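Local atomic coordinates of tailspike protein (PDB entry 6E1R), a protein that probably recognises and hydrolyses the capsular polysaccharide of its Acinetobacter host, acting as the trimeric tailspike that attaches the phage to the cell surface. Residues N120-L125 with D149-T154; N187-Q192 with D209-L214. One frame throughout, in Å; residues are numbered along the deposited sequence.

Interaction 1, the first along the chain from the N terminus, sets 149-154 beside 120-125 and closes a loop of 23 residues that holds the strands 129-133 and 142-146. Only after it has closed does interaction 2 open, where 209-214 comes back beside 187-192 across a loop of 16 residues. The two loops are therefore in series, neither nested nor crossing. Both are examples, from different faces, of the contact that builds a parallel beta-helix by repeating from coil to coil. Their centres lie about 15 Å apart, and strand 178-184 mediates between them: Phe182 meets Leu125 of interaction 1 and both Leu190 and Ala210 of interaction 2.

Interaction 1: N120-L125 with D149-T154; sequences NTTTEL and DIPIFT
Leu125 N donates to Thr154 O at 2.8 Å with an N-H...O angle of 166°, and Thr154 N in turn donates to Thr123 O at 2.9 Å. Thr123 N completes the set with a more bent bond (142°) to Ile152 O, 3.2 Å away, to which Thr123 OG1 adds a weak one. Thr123 thus spans Phe153, bonding the residues before and after it, as parallel pairing requires. The hydroxyl of Thr122 lies anti to its own backbone nitrogen (chi1 -172°), a torsion that brings OG1 within 2.9 Å of Pro151 O and next to Thr154 OG1. Which acceptor takes its proton is not settled, and the very short modelled spacing of the two hydroxyls is doubtful. The two threonine side chains cross at about a right angle.

This is the coil-to-coil pairing of a right-handed parallel beta-helix, the fold of many phage tailspikes; strand 178-184 continues the sheet beyond 149-154. Thr123 and Phe153 share one face, where the ring carbon Phe153 CD1 lies 3.5 Å from Thr123 O, approached obliquely. On that face Thr123 also packs against Leu97 and Val101 of helix 94-106. Before the strands pair, Ile150 points toward the earlier segment, its CG1 3.7 Å from Asn120 O and its CD1 3.8 Å from Thr121 C.

Interaction 2: N187-Q192 with D209-L214; sequences NGYLSQ and DANLIL
Ile213 sets its CG2 methyl over one face of the Tyr189 ring, 3.5 Å from the centroid and 15° off the normal, a CH-pi contact. Its other branch, CG1 anti to the backbone nitrogen (chi1 -175°), runs out along the ring and puts CD1 3.4 Å from Tyr189 OH. Asn211 approaches the same ring obliquely, its ND2 3.3 Å from Tyr189 CE1, amide and ring planes 43° apart.

Beneath these side chains the strands pair in parallel: Leu190 N bonds to Asn211 O at 2.8 Å, Ile213 N to Leu190 O, and Gln192 N to Ile213 O at 3.1 Å. Leu190 and Leu212 lie side by side on the reverse face, CD1 of the first 3.7 Å from CD2 of the second, with Ala210 CB also against Leu190 CD1. Phe182 and Val155 pack against Leu190 and Ala210 in the core of the beta-helix. Past the strands, Gln192 and Leu214 again run alongside one another, and both pack on Arg259 of the second subunit.

The inner face is therefore purely aliphatic in its cross-strand contacts, whereas on the side of Ser191 and Ile213 the buried hydroxyls of Tyr189 and Ser191 need polar partners, which Glu247 O gives Tyr189 and Glu162 gives Ser191.

Interaction 1: N120-L125 with D149-T154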
ATOM      1  N   ASN A 120      -1.546  41.211  -5.341  1.00 55.47           N
ATOM      2  CA  ASN A 120      -0.236  41.628  -5.817  1.00 60.54           C
ATOM      3  C   ASN A 120       0.782  41.703  -4.690  1.00 60.57           C
ATOM      4  O   ASN A 120       1.948  42.028  -4.944  1.00 67.86           O
ATOM      5  CB  ASN A 120      -0.313  42.989  -6.525  1.00 65.90           C
ATOM      6  CG  ASN A 120      -0.706  44.117  -5.591  1.00 75.62           C
ATOM      7  OD1 ASN A 120      -1.221  43.889  -4.497  1.00 77.45           O
ATOM      8  ND2 ASN A 120      -0.466  45.349  -6.024  1.00 81.19           N
ATOM      9  N   THR A 121       0.372  41.423  -3.456  1.00 54.66           N
ATOM     10  CA  THR A 121       1.262  41.398  -2.305  1.00 59.22           C
ATOM     11  C   THR A 121       1.045  40.100  -1.542  1.00 58.16           C
ATOM     12  O   THR A 121      -0.086  39.615  -1.433  1.00 61.61           O
ATOM     13  CB  THR A 121       1.006  42.608  -1.391  1.00 47.44           C
ATOM     14  OG1 THR A 121       1.225  43.816  -2.130  1.00 71.43           O
ATOM     15  CG2 THR A 121       1.928  42.587  -0.180  1.00 47.38           C
ATOM     16  N   THR A 122       2.134  39.538  -1.022  1.00 50.49           N
ATOM     17  CA  THR A 122       2.065  38.247  -0.359  1.00 49.32           C
ATOM     18  C   THR A 122       1.276  38.344   0.944  1.00 42.85           C
ATOM     19  O   THR A 122       1.073  39.422   1.508  1.00 46.30           O
ATOM     20  CB  THR A 122       3.466  37.704  -0.075  1.00 51.04           C
ATOM     21  OG1 THR A 122       3.365  36.357   0.406  1.00 48.52           O
ATOM     22  CG2 THR A 122       4.171  38.556   0.970  1.00 42.40           C
ATOM     23  N   THR A 123       0.829  37.184   1.417  1.00 41.49           N
ATOM     24  CA  THR A 123       0.129  37.059   2.689  1.00 42.19           C
ATOM     25  C   THR A 123       0.823  35.994   3.522  1.00 41.12           C
ATOM     26  O   THR A 123       0.835  34.818   3.142  1.00 38.30           O
ATOM     27  CB  THR A 123      -1.343  36.696   2.476  1.00 43.03           C
ATOM     28  OG1 THR A 123      -1.795  37.211   1.216  1.00 44.95           O
ATOM     29  CG2 THR A 123      -2.194  37.244   3.595  1.00 39.69           C
ATOM     30  N   GLU A 124       1.398  36.403   4.649  1.00 39.36           N
ATOM     31  CA  GLU A 124       2.100  35.456   5.501  1.00 38.77           C
ATOM     32  C   GLU A 124       1.116  34.462   6.104  1.00 42.75           C
ATOM     33  O   GLU A 124       0.037  34.835   6.572  1.00 46.91           O
ATOM     34  CB  GLU A 124       2.864  36.192   6.601  1.00 40.19           C
ATOM     35  CG  GLU A 124       4.036  37.012   6.080  1.00 48.53           C
ATOM     36  CD  GLU A 124       4.965  37.478   7.182  1.00 57.22           C
ATOM     37  OE1 GLU A 124       4.599  37.341   8.369  1.00 61.06           O
ATOM     38  OE2 GLU A 124       6.061  37.984   6.864  1.00 59.81           O
ATOM     39  N   LEU A 125       1.498  33.189   6.094  1.00 47.01           N
ATOM     40  CA  LEU A 125       0.625  32.114   6.557  1.00 46.21           C
ATOM     41  C   LEU A 125       0.668  32.093   8.078  1.00 46.63           C
ATOM     42  O   LEU A 125       1.644  31.636   8.681  1.00 46.52           O
ATOM     43  CB  LEU A 125       1.058  30.782   5.952  1.00 44.73           C
ATOM     44  CG  LEU A 125       0.185  29.529   6.100  1.00 51.51           C
ATOM     45  CD1 LEU A 125       0.541  28.539   5.005  1.00 53.05           C
ATOM     46  CD2 LEU A 125       0.322  28.866   7.461  1.00 54.88           C
ATOM     47  N   ASP A 149       4.912  38.822  -9.507  1.00 46.64           N
ATOM     48  CA  ASP A 149       5.856  37.719  -9.340  1.00 54.37           C
ATOM     49  C   ASP A 149       6.168  37.526  -7.853  1.00 51.95           C
ATOM     50  O   ASP A 149       7.293  37.700  -7.384  1.00 55.65           O
ATOM     51  CB  ASP A 149       7.120  37.980 -10.148  1.00 52.61           C
ATOM     52  CG  ASP A 149       8.002  36.753 -10.264  1.00 50.86           C
ATOM     53  OD1 ASP A 149       7.561  35.660  -9.851  1.00 43.12           O
ATOM     54  OD2 ASP A 149       9.137  36.884 -10.768  1.00 54.03           O
ATOM     55  N   ILE A 150       5.130  37.152  -7.110  1.00 50.27           N
ATOM     56  CA  ILE A 150       5.230  37.011  -5.656  1.00 52.18           C
ATOM     57  C   ILE A 150       4.487  35.763  -5.220  1.00 50.65           C
ATOM     58  O   ILE A 150       3.512  35.336  -5.851  1.00 52.16           O
ATOM     59  CB  ILE A 150       4.653  38.240  -4.919  1.00 52.82           C
ATOM     60  CG1 ILE A 150       3.266  38.598  -5.465  1.00 49.31           C
ATOM     61  CG2 ILE A 150       5.598  39.426  -5.031  1.00 58.50           C
ATOM     62  CD1 ILE A 150       2.114  38.074  -4.632  1.00 46.22           C
ATOM     63  N   PRO A 151       4.936  35.150  -4.124  1.00 46.95           N
ATOM     64  CA  PRO A 151       4.186  34.023  -3.558  1.00 43.43           C
ATOM     65  C   PRO A 151       2.847  34.491  -3.008  1.00 46.82           C
ATOM     66  O   PRO A 151       2.768  35.506  -2.313  1.00 48.51           O
ATOM     67  CB  PRO A 151       5.106  33.505  -2.447  1.00 42.64           C
ATOM     68  CG  PRO A 151       5.956  34.680  -2.086  1.00 44.76           C
ATOM     69  CD  PRO A 151       6.170  35.428  -3.369  1.00 46.74           C
ATOM     70  N   ILE A 152       1.787  33.748  -3.336  1.00 46.73           N
ATOM     71  CA  ILE A 152       0.458  34.079  -2.825  1.00 36.67           C
ATOM     72  C   ILE A 152       0.449  34.012  -1.303  1.00 38.89           C
ATOM     73  O   ILE A 152      -0.070  34.906  -0.625  1.00 37.59           O
ATOM     74  CB  ILE A 152      -0.599  33.146  -3.441  1.00 39.41           C
ATOM     75  CG1 ILE A 152      -0.733  33.415  -4.941  1.00 38.19           C
ATOM     76  CG2 ILE A 152      -1.935  33.310  -2.737  1.00 36.02           C
ATOM     77  CD1 ILE A 152      -1.742  32.526  -5.632  1.00 40.21           C
ATOM     78  N   PHE A 153       1.031  32.954  -0.747  1.00 39.17           N
ATOM     79  CA  PHE A 153       1.215  32.814   0.689  1.00 38.38           C
ATOM     80  C   PHE A 153       2.698  32.682   0.996  1.00 41.54           C
ATOM     81  O   PHE A 153       3.447  32.056   0.239  1.00 49.38           O
ATOM     82  CB  PHE A 153       0.450  31.606   1.245  1.00 36.15           C
ATOM     83  CG  PHE A 153      -1.039  31.801   1.296  1.00 37.40           C
ATOM     84  CD1 PHE A 153      -1.619  32.517   2.330  1.00 40.52           C
ATOM     85  CD2 PHE A 153      -1.858  31.263   0.317  1.00 35.32           C
ATOM     86  CE1 PHE A 153      -2.988  32.699   2.385  1.00 43.25           C
ATOM     87  CE2 PHE A 153      -3.228  31.441   0.367  1.00 38.84           C
ATOM     88  CZ  PHE A 153      -3.795  32.159   1.402  1.00 43.12           C
ATOM     89  N   THR A 154       3.117  33.276   2.109  1.00 36.01           N
ATOM     90  CA  THR A 154       4.506  33.243   2.548  1.00 39.92           C
ATOM     91  C   THR A 154       4.591  32.466   3.855  1.00 41.02           C
ATOM     92  O   THR A 154       4.005  32.871   4.864  1.00 41.69           O
ATOM     93  CB  THR A 154       5.061  34.657   2.726  1.00 40.30           C
ATOM     94  OG1 THR A 154       5.233  35.268   1.441  1.00 38.79           O
ATOM     95  CG2 THR A 154       6.393  34.619   3.451  1.00 41.64           C
TER

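Interaction 2: N187-Q192 with D209-L214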
ATOM      1  N   ASN A 187      13.861  29.097   4.785  1.00 50.24           N
ATOM      2  CA  ASN A 187      13.498  27.677   4.819  1.00 49.86           C
ATOM      3  C   ASN A 187      12.450  27.382   5.890  1.00 53.79           C
ATOM      4  O   ASN A 187      12.539  26.385   6.611  1.00 55.46           O
ATOM      5  CB  ASN A 187      14.735  26.797   5.012  1.00 48.46           C
ATOM      6  CG  ASN A 187      15.746  26.962   3.898  1.00 49.95           C
ATOM      7  OD1 ASN A 187      16.849  27.465   4.114  1.00 55.30           O
ATOM      8  ND2 ASN A 187      15.378  26.532   2.697  1.00 46.75           N
ATOM      9  N   GLY A 188      11.452  28.256   5.999  1.00 48.58           N
ATOM     10  CA  GLY A 188      10.406  28.056   6.981  1.00 42.83           C
ATOM     11  C   GLY A 188       9.564  26.833   6.675  1.00 35.25           C
ATOM     12  O   GLY A 188       9.349  26.463   5.520  1.00 43.95           O
ATOM     13  N   TYR A 189       9.068  26.202   7.735  1.00 35.27           N
ATOM     14  CA  TYR A 189       8.350  24.938   7.626  1.00 40.35           C
ATOM     15  C   TYR A 189       6.875  25.187   7.331  1.00 39.04           C
ATOM     16  O   TYR A 189       6.185  25.858   8.107  1.00 43.38           O
ATOM     17  CB  TYR A 189       8.500  24.125   8.911  1.00 44.07           C
ATOM     18  CG  TYR A 189       9.451  22.955   8.809  1.00 46.41           C
ATOM     19  CD1 TYR A 189       9.848  22.455   7.575  1.00 46.03           C
ATOM     20  CD2 TYR A 189       9.945  22.343   9.952  1.00 48.63           C
ATOM     21  CE1 TYR A 189      10.714  21.377   7.487  1.00 42.68           C
ATOM     22  CE2 TYR A 189      10.808  21.270   9.876  1.00 49.45           C
ATOM     23  CZ  TYR A 189      11.190  20.791   8.642  1.00 45.65           C
ATOM     24  OH  TYR A 189      12.049  19.721   8.570  1.00 47.97           O
ATOM     25  N   LEU A 190       6.394  24.645   6.213  1.00 36.12           N
ATOM     26  CA  LEU A 190       4.957  24.531   5.960  1.00 35.62           C
ATOM     27  C   LEU A 190       4.542  23.188   6.545  1.00 36.46           C
ATOM     28  O   LEU A 190       4.488  22.172   5.851  1.00 38.90           O
ATOM     29  CB  LEU A 190       4.650  24.633   4.470  1.00 38.46           C
ATOM     30  CG  LEU A 190       3.286  25.189   4.039  1.00 37.67           C
ATOM     31  CD1 LEU A 190       3.245  25.397   2.531  1.00 38.99           C
ATOM     32  CD2 LEU A 190       2.140  24.295   4.479  1.00 33.88           C
ATOM     33  N   SER A 191       4.255  23.182   7.843  1.00 38.71           N
ATOM     34  CA  SER A 191       4.156  21.955   8.621  1.00 36.56           C
ATOM     35  C   SER A 191       2.713  21.634   8.984  1.00 36.79           C
ATOM     36  O   SER A 191       1.917  22.533   9.274  1.00 37.46           O
ATOM     37  CB  SER A 191       4.998  22.061   9.895  1.00 38.85           C
ATOM     38  OG  SER A 191       4.767  20.958  10.753  1.00 44.52           O
ATOM     39  N   GLN A 192       2.394  20.340   8.973  1.00 36.12           N
ATOM     40  CA  GLN A 192       1.111  19.803   9.425  1.00 36.55           C
ATOM     41  C   GLN A 192      -0.061  20.473   8.707  1.00 42.09           C
ATOM     42  O   GLN A 192      -0.976  21.027   9.319  1.00 50.26           O
ATOM     43  CB  GLN A 192       0.980  19.920  10.945  1.00 33.17           C
ATOM     44  CG  GLN A 192       1.975  19.052  11.704  1.00 38.49           C
ATOM     45  CD  GLN A 192       1.764  19.083  13.204  1.00 42.51           C
ATOM     46  OE1 GLN A 192       0.985  19.884  13.717  1.00 54.10           O
ATOM     47  NE2 GLN A 192       2.461  18.205  13.917  1.00 40.45           N
ATOM     48  N   ASP A 209       6.557  26.239  -3.635  1.00 41.10           N
ATOM     49  CA  ASP A 209       7.991  26.446  -3.467  1.00 43.16           C
ATOM     50  C   ASP A 209       8.329  26.681  -2.000  1.00 44.47           C
ATOM     51  O   ASP A 209       9.091  27.596  -1.669  1.00 44.86           O
ATOM     52  CB  ASP A 209       8.474  27.616  -4.327  1.00 48.83           C
ATOM     53  CG  ASP A 209       9.978  27.599  -4.541  1.00 58.02           C
ATOM     54  OD1 ASP A 209      10.649  26.695  -3.995  1.00 57.80           O
ATOM     55  OD2 ASP A 209      10.490  28.485  -5.255  1.00 63.44           O
ATOM     56  N   ALA A 210       7.763  25.867  -1.116  1.00 45.97           N
ATOM     57  CA  ALA A 210       7.966  25.984   0.320  1.00 42.78           C
ATOM     58  C   ALA A 210       8.515  24.674   0.873  1.00 37.99           C
ATOM     59  O   ALA A 210       8.472  23.628   0.222  1.00 34.05           O
ATOM     60  CB  ALA A 210       6.660  26.363   1.031  1.00 41.90           C
ATOM     61  N   ASN A 211       9.028  24.740   2.100  1.00 37.47           N
ATOM     62  CA  ASN A 211       9.616  23.575   2.760  1.00 36.09           C
ATOM     63  C   ASN A 211       8.488  22.778   3.404  1.00 35.81           C
ATOM     64  O   ASN A 211       8.060  23.068   4.524  1.00 38.29           O
ATOM     65  CB  ASN A 211      10.656  24.012   3.787  1.00 36.42           C
ATOM     66  CG  ASN A 211      11.558  22.873   4.227  1.00 39.26           C
ATOM     67  OD1 ASN A 211      11.506  21.776   3.674  1.00 38.06           O
ATOM     68  ND2 ASN A 211      12.395  23.133   5.226  1.00 41.59           N
ATOM     69  N   LEU A 212       8.009  21.760   2.693  1.00 32.79           N
ATOM     70  CA  LEU A 212       6.867  20.974   3.140  1.00 33.14           C
ATOM     71  C   LEU A 212       7.288  19.916   4.149  1.00 40.50           C
ATOM     72  O   LEU A 212       8.338  19.284   4.005  1.00 48.70           O
ATOM     73  CB  LEU A 212       6.198  20.298   1.943  1.00 30.01           C
ATOM     74  CG  LEU A 212       5.606  21.227   0.883  1.00 37.25           C
ATOM     75  CD1 LEU A 212       5.164  20.429  -0.331  1.00 41.40           C
ATOM     76  CD2 LEU A 212       4.446  22.021   1.459  1.00 41.79           C
ATOM     77  N   ILE A 213       6.455  19.711   5.166  1.00 39.52           N
ATOM     78  CA  ILE A 213       6.661  18.614   6.107  1.00 39.28           C
ATOM     79  C   ILE A 213       5.320  18.265   6.739  1.00 38.69           C
ATOM     80  O   ILE A 213       4.530  19.147   7.086  1.00 41.07           O
ATOM     81  CB  ILE A 213       7.731  18.960   7.170  1.00 35.29           C
ATOM     82  CG1 ILE A 213       8.006  17.746   8.065  1.00 34.12           C
ATOM     83  CG2 ILE A 213       7.307  20.149   8.006  1.00 33.15           C
ATOM     84  CD1 ILE A 213       9.158  17.938   9.027  1.00 32.92           C
ATOM     85  N   LEU A 214       5.065  16.959   6.862  1.00 40.23           N
ATOM     86  CA  LEU A 214       3.827  16.438   7.444  1.00 39.27           C
ATOM     87  C   LEU A 214       2.594  16.984   6.723  1.00 41.63           C
ATOM     88  O   LEU A 214       1.610  17.382   7.349  1.00 45.08           O
ATOM     89  CB  LEU A 214       3.761  16.733   8.944  1.00 38.89           C
ATOM     90  CG  LEU A 214       4.606  15.815   9.832  1.00 36.77           C
ATOM     91  CD1 LEU A 214       4.691  16.362  11.247  1.00 37.65           C
ATOM     92  CD2 LEU A 214       4.042  14.403   9.840  1.00 35.10           C
TER